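Local coordinates for conserved protein (Methanothermobacter thermautotrophicus, PDB 1T57) that is of unknown function but binds flavin mononucleotide and magnesium ions and has a domain related to the C-terminal alpha/beta domain of pyruvate kinase, at residues V183-H188 and R196-I201; L50-F55 and D165-A170; N75-T80 and G160-D165; G111-S116 and C149-I154. All coordinates share one frame; numbering follows the deposited sequence.

Interaction 1: residues V183-H188 and R196-I201; sequences VLTPAH and RIHEVI
V183 to T185 run antiparallel to R196 to V200, the short strand axes passing 4.5 Å apart with their directions at 166°. T185 and R196 are a hydrogen-bonded pair, with T185 N at 2.9 Å from R196 O, and L184 beside I197 is the non-hydrogen-bonded pair that follows. Between this pair and V183 with E199 the register slips by one residue. V183 O accepts H198 N at 2.7 Å, almost in line with its C=O bond, and also E199 N at 3.2 Å on a lone pair, so two bonds grip one buried carbonyl oxygen.

Among the side chains, V183 does most of the touching. With chi1 at 164° its CG2 lies anti to the carbonyl carbon and meets I201 CD1 at 3.7 Å, the two side chains crossing at about a right angle. V183 CB packs on E199 CB at 3.8 Å, a beta-branched residue suiting this extended, enclosed position. The carboxylate of E199 goes on to salt bridges with K23 and R46, while R196 leads away to P206 O of the second subunit. L184 and I197 share the other face, turned toward helix 144-158. Two residues, H198 and E199, opposite one, V183, make a classic beta bulge in an antiparallel hairpin.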
# COMPACT_ATOMS: atom_id res chain seq x y z
N VAL A 183 -26.32 -4.03 16.24
CA VAL A 183 -26.16 -5.02 17.30
C VAL A 183 -24.93 -5.80 16.87
O VAL A 183 -24.91 -6.46 15.83
CB VAL A 183 -27.36 -5.94 17.41
CG1 VAL A 183 -27.01 -7.16 18.23
CG2 VAL A 183 -28.50 -5.18 18.06
N LEU A 184 -23.88 -5.71 17.66
CA LEU A 184 -22.66 -6.37 17.26
C LEU A 184 -21.82 -6.81 18.43
O LEU A 184 -22.12 -6.52 19.60
CB LEU A 184 -21.85 -5.41 16.38
CG LEU A 184 -21.60 -4.03 17.01
CD1 LEU A 184 -20.67 -4.14 18.25
CD2 LEU A 184 -21.00 -3.08 15.97
N THR A 185 -20.74 -7.49 18.09
CA THR A 185 -19.79 -7.97 19.07
C THR A 185 -18.47 -7.29 18.73
O THR A 185 -17.85 -7.57 17.70
CB THR A 185 -19.61 -9.52 18.99
OG1 THR A 185 -20.80 -10.18 19.46
CG2 THR A 185 -18.44 -9.97 19.84
N PRO A 186 -18.04 -6.35 19.58
CA PRO A 186 -16.79 -5.66 19.30
C PRO A 186 -15.61 -6.61 19.19
O PRO A 186 -15.72 -7.82 19.45
CB PRO A 186 -16.64 -4.72 20.50
CG PRO A 186 -18.08 -4.39 20.81
CD PRO A 186 -18.72 -5.76 20.74
N ALA A 187 -14.47 -6.03 18.83
CA ALA A 187 -13.23 -6.75 18.68
C ALA A 187 -12.12 -5.72 18.84
O ALA A 187 -12.33 -4.55 18.58
CB ALA A 187 -13.17 -7.41 17.28
N HIS A 188 -10.95 -6.14 19.26
CA HIS A 188 -9.84 -5.21 19.41
C HIS A 188 -9.19 -4.85 18.07
O HIS A 188 -9.45 -5.49 17.06
CB HIS A 188 -8.80 -5.80 20.33
CG HIS A 188 -9.32 -6.06 21.71
ND1 HIS A 188 -9.70 -5.04 22.56
CD2 HIS A 188 -9.58 -7.21 22.37
CE1 HIS A 188 -10.20 -5.56 23.66
NE2 HIS A 188 -10.14 -6.87 23.57
N ARG A 196 -18.10 -8.70 14.69
CA ARG A 196 -19.26 -9.29 14.06
C ARG A 196 -20.48 -8.39 14.12
O ARG A 196 -20.82 -7.87 15.19
CB ARG A 196 -19.61 -10.67 14.70
CG ARG A 196 -18.50 -11.74 14.65
CD ARG A 196 -18.07 -12.01 13.17
NE ARG A 196 -19.20 -12.35 12.29
CZ ARG A 196 -19.14 -12.35 10.95
NH1 ARG A 196 -18.01 -12.04 10.33
NH2 ARG A 196 -20.21 -12.64 10.23
N ILE A 197 -21.11 -8.21 12.96
CA ILE A 197 -22.30 -7.40 12.89
C ILE A 197 -23.49 -8.36 12.87
O ILE A 197 -23.66 -9.14 11.94
CB ILE A 197 -22.26 -6.48 11.65
CG1 ILE A 197 -21.13 -5.46 11.85
CG2 ILE A 197 -23.61 -5.78 11.47
CD1 ILE A 197 -21.03 -4.42 10.76
N HIS A 198 -24.30 -8.27 13.90
CA HIS A 198 -25.47 -9.15 14.06
C HIS A 198 -26.84 -8.64 13.54
O HIS A 198 -27.46 -9.28 12.69
CB HIS A 198 -25.56 -9.54 15.54
CG HIS A 198 -24.32 -10.20 16.07
ND1 HIS A 198 -23.79 -9.91 17.31
CD2 HIS A 198 -23.52 -11.17 15.54
CE1 HIS A 198 -22.73 -10.68 17.53
NE2 HIS A 198 -22.55 -11.45 16.48
N GLU A 199 -27.30 -7.50 14.04
CA GLU A 199 -28.59 -6.93 13.61
C GLU A 199 -28.53 -5.43 13.34
O GLU A 199 -27.79 -4.69 14.00
CB GLU A 199 -29.66 -7.16 14.68
CG GLU A 199 -30.07 -8.60 14.87
CD GLU A 199 -30.85 -8.80 16.16
OE1 GLU A 199 -31.67 -7.93 16.52
OE2 GLU A 199 -30.65 -9.84 16.82
N VAL A 200 -29.30 -4.98 12.36
CA VAL A 200 -29.35 -3.55 12.06
C VAL A 200 -30.70 -3.05 12.61
O VAL A 200 -31.74 -3.27 12.00
CB VAL A 200 -29.26 -3.28 10.55
CG1 VAL A 200 -29.23 -1.76 10.29
CG2 VAL A 200 -28.02 -3.94 9.98
N ILE A 201 -30.67 -2.38 13.76
CA ILE A 201 -31.90 -1.87 14.35
C ILE A 201 -32.53 -0.79 13.48
O ILE A 201 -33.73 -0.75 13.30
CB ILE A 201 -31.63 -1.30 15.75
CG1 ILE A 201 -31.01 -2.39 16.62
CG2 ILE A 201 -32.91 -0.83 16.37
CD1 ILE A 201 -30.18 -1.90 17.79

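Interaction 2: residues L50-F55 and D165-A170; sequences LGIRNF and DEEVIA
I169 packs against I52 and F55 where strands 54-58 and 168-172 start to run parallel. Its CB rests 3.7 Å from F55 CD2, for the two side chains lie side by side and point the same way. One atom further out, CG1 presses on I52 CG2 at 3.5 Å and also touches F55 CE2. The CD1 tip ends 4.2 Å from I52 CD1, the two isoleucines crossing at about a right angle. Branched aliphatic chains suit this spot, being able to fill the angle between a ring and a neighbouring chain.

The backbone probably adds a bond from I169 N to N54 O, though the place of that oxygen is less certain, and F55 CA makes a CA-H...O contact with I169 O. N54 CB lies against V168 CG2 at 3.7 Å. A water gives one hydrogen to L50 O and the other to E167 OE1, 2.8 Å away, while E167 OE2 pairs with R205 of the second subunit. G51, at positive phi, ends the preceding helix in a Schellman motif and lets the chain turn into the strand.

I169 thus packs against V43 and R46 of helix 36-50, with V183 and I201 of the next strands also touching it, while F55 continues the sheet through backbone bonds to strand 75-79.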
# COMPACT_ATOMS: atom_id res chain seq x y z
N LEU A 50 -33.29 -8.41 23.69
CA LEU A 50 -32.13 -9.29 23.74
C LEU A 50 -31.41 -9.35 25.07
O LEU A 50 -30.53 -10.19 25.25
CB LEU A 50 -31.13 -8.89 22.65
CG LEU A 50 -31.48 -8.88 21.17
CD1 LEU A 50 -30.47 -8.00 20.50
CD2 LEU A 50 -31.46 -10.26 20.52
N GLY A 51 -31.73 -8.46 26.00
CA GLY A 51 -31.01 -8.48 27.26
C GLY A 51 -29.57 -7.99 27.08
O GLY A 51 -28.60 -8.66 27.45
N ILE A 52 -29.44 -6.80 26.52
CA ILE A 52 -28.14 -6.19 26.28
C ILE A 52 -28.01 -5.02 27.23
O ILE A 52 -28.95 -4.25 27.40
CB ILE A 52 -28.04 -5.73 24.79
CG1 ILE A 52 -27.74 -6.95 23.92
CG2 ILE A 52 -26.99 -4.63 24.61
CD1 ILE A 52 -27.95 -6.74 22.43
N ARG A 53 -26.85 -4.90 27.87
CA ARG A 53 -26.63 -3.81 28.82
C ARG A 53 -25.39 -2.98 28.52
O ARG A 53 -24.97 -2.17 29.35
CB ARG A 53 -26.56 -4.35 30.24
CG ARG A 53 -25.16 -4.75 30.71
CD ARG A 53 -25.19 -5.19 32.18
NE ARG A 53 -23.85 -5.34 32.74
CZ ARG A 53 -23.59 -5.83 33.95
NH1 ARG A 53 -24.59 -6.22 34.74
NH2 ARG A 53 -22.34 -5.94 34.37
N ASN A 54 -24.80 -3.19 27.34
CA ASN A 54 -23.61 -2.45 26.91
C ASN A 54 -23.91 -1.56 25.68
O ASN A 54 -24.34 -2.05 24.62
CB ASN A 54 -22.49 -3.44 26.59
CG ASN A 54 -21.88 -4.05 27.85
OD1 ASN A 54 -21.13 -3.37 28.59
ND2 ASN A 54 -22.20 -5.32 28.11
N PHE A 55 -23.69 -0.26 25.81
CA PHE A 55 -23.96 0.65 24.70
C PHE A 55 -22.81 1.58 24.42
O PHE A 55 -22.34 2.26 25.31
CB PHE A 55 -25.20 1.52 24.99
CG PHE A 55 -26.46 0.76 25.26
CD1 PHE A 55 -26.72 0.23 26.52
CD2 PHE A 55 -27.39 0.58 24.25
CE1 PHE A 55 -27.91 -0.48 26.76
CE2 PHE A 55 -28.57 -0.12 24.49
CZ PHE A 55 -28.83 -0.66 25.74
N ASP A 165 -16.34 -9.75 24.19
CA ASP A 165 -16.86 -11.03 24.65
C ASP A 165 -18.30 -11.23 24.20
O ASP A 165 -18.61 -12.19 23.52
CB ASP A 165 -16.82 -11.05 26.19
CG ASP A 165 -16.28 -12.35 26.77
OD1 ASP A 165 -16.45 -12.60 27.99
OD2 ASP A 165 -15.67 -13.11 26.00
N GLU A 166 -19.16 -10.30 24.61
CA GLU A 166 -20.58 -10.37 24.32
C GLU A 166 -21.14 -9.33 23.33
O GLU A 166 -20.40 -8.59 22.70
CB GLU A 166 -21.35 -10.29 25.64
CG GLU A 166 -20.83 -9.19 26.54
CD GLU A 166 -21.22 -9.36 28.01
OE1 GLU A 166 -22.38 -9.06 28.38
OE2 GLU A 166 -20.36 -9.80 28.81
N GLU A 167 -22.46 -9.28 23.22
CA GLU A 167 -23.11 -8.37 22.31
C GLU A 167 -23.29 -6.99 22.90
O GLU A 167 -23.44 -6.84 24.11
CB GLU A 167 -24.45 -8.93 21.86
CG GLU A 167 -24.32 -10.27 21.18
CD GLU A 167 -25.60 -10.71 20.49
OE1 GLU A 167 -26.69 -10.26 20.89
OE2 GLU A 167 -25.50 -11.51 19.54
N VAL A 168 -23.29 -6.00 22.02
CA VAL A 168 -23.41 -4.60 22.38
C VAL A 168 -24.23 -3.88 21.31
O VAL A 168 -24.31 -4.33 20.17
CB VAL A 168 -22.00 -3.93 22.43
CG1 VAL A 168 -22.12 -2.49 22.86
CG2 VAL A 168 -21.08 -4.70 23.36
N ILE A 169 -24.85 -2.76 21.68
CA ILE A 169 -25.62 -2.00 20.70
C ILE A 169 -24.77 -0.78 20.39
O ILE A 169 -24.45 -0.03 21.30
CB ILE A 169 -26.99 -1.55 21.28
CG1 ILE A 169 -27.82 -2.78 21.72
CG2 ILE A 169 -27.74 -0.71 20.25
CD1 ILE A 169 -29.11 -3.04 20.89
N ALA A 170 -24.39 -0.59 19.12
CA ALA A 170 -23.57 0.55 18.69
C ALA A 170 -24.45 1.60 18.02
O ALA A 170 -25.27 1.26 17.18
CB ALA A 170 -22.49 0.09 17.73
O HOH W 1 -28.11 -10.74 23.25

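Interaction 3: residues N75-T80 and G160-D165; sequences NIVSVT and GLIPVD. With FMN (flavin mononucleotide), chain E.
V77 sends its two methyl groups to two successive residues of the loop that follows helix 144-158. CG1, placed between the backbone N and the carbonyl carbon (chi1 46°), meets I162 CG2 at 3.5 Å, closer than two methyl groups normally stand. These two side chains cross at about a right angle, so they touch branch to branch and do not run alongside one another. CG2 turns instead to L161, whose CD1 lies 3.9 Å away, and here the side chains are inclined at a smaller slant. L161 reaches across because its CD1 continues the chain in an extended line (chi2 -175°). A valine, compact and forked at CB, can thus serve two neighbours from one strand position.

N75, two residues earlier on the same side of the strand, brings OD1 within 3.2 Å of L161 O. Both atoms are acceptors, so no hydrogen bond joins them; the amide is oriented instead by its ND2, which bonds to OD1 of N107. At the other end of the strand the FMN dimethylbenzene edge comes close: the methyl C8M lies 3.5 Å from V79 CG2 and 3.1 Å from V79 O.

Without a hydrogen bond between the segments, strand and loop are joined by shape and the hydrophobic effect, and the facing oxygens of N75 and L161 probably add a mild electrostatic cost.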
# COMPACT_ATOMS: atom_id res chain seq x y z
N ASN A 75 -24.14 -0.27 31.15
CA ASN A 75 -22.92 0.46 30.86
C ASN A 75 -23.03 1.24 29.56
O ASN A 75 -23.12 0.66 28.48
CB ASN A 75 -21.72 -0.46 30.77
CG ASN A 75 -20.42 0.30 30.72
OD1 ASN A 75 -19.53 -0.03 29.95
ND2 ASN A 75 -20.32 1.33 31.54
N ILE A 76 -23.00 2.56 29.67
CA ILE A 76 -23.05 3.41 28.50
C ILE A 76 -21.71 4.10 28.35
O ILE A 76 -21.19 4.67 29.31
CB ILE A 76 -24.08 4.52 28.62
CG1 ILE A 76 -25.48 3.93 28.72
CG2 ILE A 76 -23.97 5.43 27.41
CD1 ILE A 76 -26.55 5.00 28.68
N VAL A 77 -21.17 4.06 27.15
CA VAL A 77 -19.90 4.69 26.89
C VAL A 77 -20.13 5.63 25.72
O VAL A 77 -20.63 5.24 24.67
CB VAL A 77 -18.77 3.64 26.60
CG1 VAL A 77 -19.26 2.61 25.63
CG2 VAL A 77 -17.54 4.32 26.04
N SER A 78 -19.77 6.89 25.95
CA SER A 78 -19.91 7.94 24.97
C SER A 78 -18.52 8.31 24.50
O SER A 78 -17.63 8.63 25.32
CB SER A 78 -20.58 9.16 25.62
OG SER A 78 -20.81 10.22 24.70
N VAL A 79 -18.30 8.21 23.19
CA VAL A 79 -17.00 8.60 22.66
C VAL A 79 -17.23 9.87 21.85
O VAL A 79 -18.16 9.97 21.05
CB VAL A 79 -16.31 7.50 21.77
CG1 VAL A 79 -16.84 6.13 22.12
CG2 VAL A 79 -16.47 7.80 20.30
N THR A 80 -16.39 10.87 22.09
CA THR A 80 -16.49 12.11 21.36
C THR A 80 -15.37 12.12 20.32
O THR A 80 -14.65 11.12 20.16
CB THR A 80 -16.33 13.31 22.31
OG1 THR A 80 -16.00 14.48 21.57
CG2 THR A 80 -15.24 13.03 23.33
N GLY A 160 -10.87 -0.61 26.75
CA GLY A 160 -11.24 -1.49 27.83
C GLY A 160 -12.55 -0.99 28.40
O GLY A 160 -12.95 -1.34 29.51
N LEU A 161 -13.24 -0.16 27.63
CA LEU A 161 -14.50 0.37 28.10
C LEU A 161 -15.69 -0.53 27.82
O LEU A 161 -16.72 -0.39 28.46
CB LEU A 161 -14.72 1.78 27.56
CG LEU A 161 -13.76 2.79 28.18
CD1 LEU A 161 -14.06 4.24 27.71
CD2 LEU A 161 -13.90 2.68 29.69
N ILE A 162 -15.57 -1.41 26.84
CA ILE A 162 -16.64 -2.38 26.56
C ILE A 162 -15.98 -3.73 26.25
O ILE A 162 -14.79 -3.80 25.93
CB ILE A 162 -17.55 -1.98 25.41
CG1 ILE A 162 -16.76 -2.00 24.10
CG2 ILE A 162 -18.18 -0.67 25.71
CD1 ILE A 162 -17.52 -1.53 22.91
N PRO A 163 -16.75 -4.83 26.35
CA PRO A 163 -16.27 -6.20 26.08
C PRO A 163 -16.20 -6.56 24.62
O PRO A 163 -16.88 -5.95 23.81
CB PRO A 163 -17.31 -7.07 26.78
CG PRO A 163 -18.55 -6.29 26.57
CD PRO A 163 -18.15 -4.85 26.80
N VAL A 164 -15.42 -7.58 24.29
CA VAL A 164 -15.29 -8.06 22.92
C VAL A 164 -15.73 -9.51 23.04
O VAL A 164 -15.53 -10.35 22.14
CB VAL A 164 -13.83 -8.00 22.48
CG1 VAL A 164 -13.34 -6.58 22.63
CG2 VAL A 164 -12.97 -8.95 23.31
N ASP A 165 -16.34 -9.75 24.19
CA ASP A 165 -16.86 -11.03 24.65
C ASP A 165 -18.30 -11.23 24.20
O ASP A 165 -18.61 -12.19 23.52
CB ASP A 165 -16.82 -11.05 26.19
CG ASP A 165 -16.28 -12.35 26.77
OD1 ASP A 165 -16.45 -12.60 27.99
OD2 ASP A 165 -15.67 -13.11 26.00
N1 FMN E . -20.42 11.49 11.75
C2 FMN E . -20.41 11.27 10.38
O2 FMN E . -21.36 11.59 9.69
N3 FMN E . -19.42 10.57 9.74
C4 FMN E . -18.29 10.20 10.42
O4 FMN E . -17.47 9.46 9.87
C4A FMN E . -18.29 10.38 11.81
N5 FMN E . -17.20 9.98 12.55
C5A FMN E . -17.33 9.89 13.91
C6 FMN E . -16.23 9.47 14.63
C7 FMN E . -16.24 9.48 16.00
C7M FMN E . -14.97 9.07 16.68
C8 FMN E . -17.13 10.34 16.64
C8M FMN E . -17.10 10.49 18.15
C9 FMN E . -18.23 10.80 15.93
C9A FMN E . -18.40 10.51 14.57
N10 FMN E . -19.38 11.17 13.82
C10 FMN E . -19.40 10.95 12.46
C1' FMN E . -20.55 11.89 14.45
C2' FMN E . -21.51 10.88 15.00
O2' FMN E . -21.83 9.95 13.96
C3' FMN E . -22.80 11.54 15.44
O3' FMN E . -23.37 12.27 14.40
C4' FMN E . -22.90 12.24 16.81
O4' FMN E . -24.28 12.47 16.96
C5' FMN E . -22.41 13.63 17.12
O5' FMN E . -22.96 13.86 18.39
P FMN E . -23.84 15.10 18.91
O1P FMN E . -23.86 15.01 20.40
O2P FMN E . -25.29 15.08 18.38
O3P FMN E . -23.11 16.37 18.46

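Interaction 4: residues G111-S116 and C149-I154; sequences GSHALS and CVEIAI. With FMN (flavin mononucleotide), chain E.
E151 of helix 144-158 and L115 of the loop after strand 107-109 join two walls of the FMN pocket. With CG anti to the backbone N (chi1 -174°) and the chain extended beyond it, E151 reaches past the L115 side chain in the opposite direction. Its OE1 accepts L115 N at 2.7 Å, with an N-H...O angle of 152°. The amide arrives on the anti side of the carboxylate, 17° out of its plane. OE2 is held by a salt bridge to K147, itself an FMN-binding residue, and lies 3.6 Å from FMN C6. A glutamate suits this place: long enough to span from helix to loop, it has one oxygen for the loop amide and another for the lysine.

Apolar contacts close the rest. L115 CD1 meets V150 CG2 at 3.7 Å, the side chains crossing at about a right angle, while L115 CD2 reaches I154 CD1. A114, small enough to let the loop lie against the helix, sets CB at 3.7 Å from I154 CG2.

H113 offers one ring face to the flavin: the methyl C7M sits 3.1 Å above the ring plane, displaced toward the rim, and 3.2 Å from NE2. NE2 is hydrogen-bonded to H82 N, which fixes the turn of the ring; H82 also meets it edge-to-face, and the rings of H81 and F85 touch it at a slant. The arrangement is that of a flavin pocket lined by a loop beyond the end of a strand and by a helix packed against the sheet.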
# COMPACT_ATOMS: atom_id res chain seq x y z
N GLY A 111 -10.17 9.63 21.91
CA GLY A 111 -8.89 9.12 21.45
C GLY A 111 -8.84 9.13 19.94
O GLY A 111 -9.88 9.29 19.29
N SER A 112 -7.66 8.99 19.36
CA SER A 112 -7.56 8.99 17.90
C SER A 112 -8.58 8.00 17.33
O SER A 112 -8.73 6.89 17.84
CB SER A 112 -6.13 8.64 17.49
OG SER A 112 -5.80 7.36 17.95
N HIS A 113 -9.30 8.42 16.29
CA HIS A 113 -10.35 7.62 15.61
C HIS A 113 -9.88 6.30 15.00
O HIS A 113 -9.01 6.30 14.11
CB HIS A 113 -11.00 8.45 14.51
CG HIS A 113 -11.72 9.66 15.02
ND1 HIS A 113 -12.39 10.52 14.17
CD2 HIS A 113 -11.91 10.13 16.27
CE1 HIS A 113 -12.96 11.47 14.89
NE2 HIS A 113 -12.69 11.26 16.16
N ALA A 114 -10.50 5.20 15.41
CA ALA A 114 -10.11 3.86 14.97
C ALA A 114 -10.06 3.53 13.48
O ALA A 114 -9.20 2.76 13.08
CB ALA A 114 -10.97 2.79 15.71
N LEU A 115 -10.94 4.10 12.67
CA LEU A 115 -10.92 3.78 11.23
C LEU A 115 -10.27 4.78 10.29
O LEU A 115 -10.58 4.80 9.11
CB LEU A 115 -12.33 3.47 10.74
CG LEU A 115 -12.93 2.19 11.37
CD1 LEU A 115 -14.33 1.90 10.76
CD2 LEU A 115 -11.98 1.01 11.16
N SER A 116 -9.35 5.56 10.83
CA SER A 116 -8.59 6.57 10.08
C SER A 116 -7.21 6.60 10.77
O SER A 116 -6.21 6.26 10.19
CB SER A 116 -9.29 7.94 10.19
OG SER A 116 -9.57 8.26 11.56
N CYS A 149 -20.39 3.20 13.83
CA CYS A 149 -20.79 2.11 14.69
C CYS A 149 -19.70 1.09 14.92
O CYS A 149 -19.45 0.77 16.08
CB CYS A 149 -22.05 1.42 14.13
SG CYS A 149 -23.60 2.13 14.79
N VAL A 150 -19.03 0.57 13.87
CA VAL A 150 -17.97 -0.39 14.15
C VAL A 150 -16.77 0.38 14.70
O VAL A 150 -16.11 -0.07 15.65
CB VAL A 150 -17.53 -1.26 12.89
CG1 VAL A 150 -18.50 -1.11 11.78
CG2 VAL A 150 -16.14 -0.92 12.44
N GLU A 151 -16.51 1.55 14.14
CA GLU A 151 -15.38 2.36 14.57
C GLU A 151 -15.38 2.64 16.07
O GLU A 151 -14.37 2.44 16.76
CB GLU A 151 -15.36 3.69 13.82
CG GLU A 151 -14.12 4.51 14.14
CD GLU A 151 -13.95 5.76 13.27
OE1 GLU A 151 -12.80 6.02 12.84
OE2 GLU A 151 -14.94 6.49 13.03
N ILE A 152 -16.49 3.13 16.59
CA ILE A 152 -16.52 3.41 18.02
C ILE A 152 -16.50 2.06 18.77
O ILE A 152 -16.06 1.99 19.92
CB ILE A 152 -17.76 4.31 18.42
CG1 ILE A 152 -19.07 3.76 17.87
CG2 ILE A 152 -17.64 5.71 17.83
CD1 ILE A 152 -20.32 4.39 18.49
N ALA A 153 -16.96 0.99 18.13
CA ALA A 153 -16.96 -0.30 18.82
C ALA A 153 -15.51 -0.71 19.10
O ALA A 153 -15.18 -1.12 20.20
CB ALA A 153 -17.72 -1.40 17.99
N ILE A 154 -14.66 -0.55 18.09
CA ILE A 154 -13.24 -0.85 18.18
C ILE A 154 -12.56 0.05 19.24
O ILE A 154 -11.87 -0.42 20.12
CB ILE A 154 -12.56 -0.66 16.80
CG1 ILE A 154 -12.98 -1.76 15.83
CG2 ILE A 154 -11.09 -0.66 16.94
CD1 ILE A 154 -12.73 -1.44 14.37
N1 FMN E . -20.42 11.49 11.75
C2 FMN E . -20.41 11.27 10.38
O2 FMN E . -21.36 11.59 9.69
N3 FMN E . -19.42 10.57 9.74
C4 FMN E . -18.29 10.20 10.42
O4 FMN E . -17.47 9.46 9.87
C4A FMN E . -18.29 10.38 11.81
N5 FMN E . -17.20 9.98 12.55
C5A FMN E . -17.33 9.89 13.91
C6 FMN E . -16.23 9.47 14.63
C7 FMN E . -16.24 9.48 16.00
C7M FMN E . -14.97 9.07 16.68
C8 FMN E . -17.13 10.34 16.64
C8M FMN E . -17.10 10.49 18.15
C9 FMN E . -18.23 10.80 15.93
C9A FMN E . -18.40 10.51 14.57
N10 FMN E . -19.38 11.17 13.82
C10 FMN E . -19.40 10.95 12.46
C1' FMN E . -20.55 11.89 14.45
C2' FMN E . -21.51 10.88 15.00
O2' FMN E . -21.83 9.95 13.96
C3' FMN E . -22.80 11.54 15.44
O3' FMN E . -23.37 12.27 14.40
C4' FMN E . -22.90 12.24 16.81
O4' FMN E . -24.28 12.47 16.96
C5' FMN E . -22.41 13.63 17.12
O5' FMN E . -22.96 13.86 18.39
P FMN E . -23.84 15.10 18.91
O1P FMN E . -23.86 15.01 20.40
O2P FMN E . -25.29 15.08 18.38
O3P FMN E . -23.11 16.37 18.46

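Overall arrangement
From the N terminus, helix 36-50 leads into L50-F55, the first half of interaction 2, whose partner D165-A170 arrives more than a hundred residues later. Inside that long loop, interaction 3 joins N75-T80 to G160-D165, and inside that in turn interaction 4 joins G111-S116 to C149-I154. The three are therefore concentric, and D165 is common to interactions 2 and 3. Interaction 1 opens only after all have closed, as a local hairpin following strand 168-172. Interactions 1, 2 and 3 reach one mixed sheet, while interaction 4 fixes a loop to helix 144-158. Interactions 3 and 4 both border FMN; interactions 1 and 2 touch the second subunit.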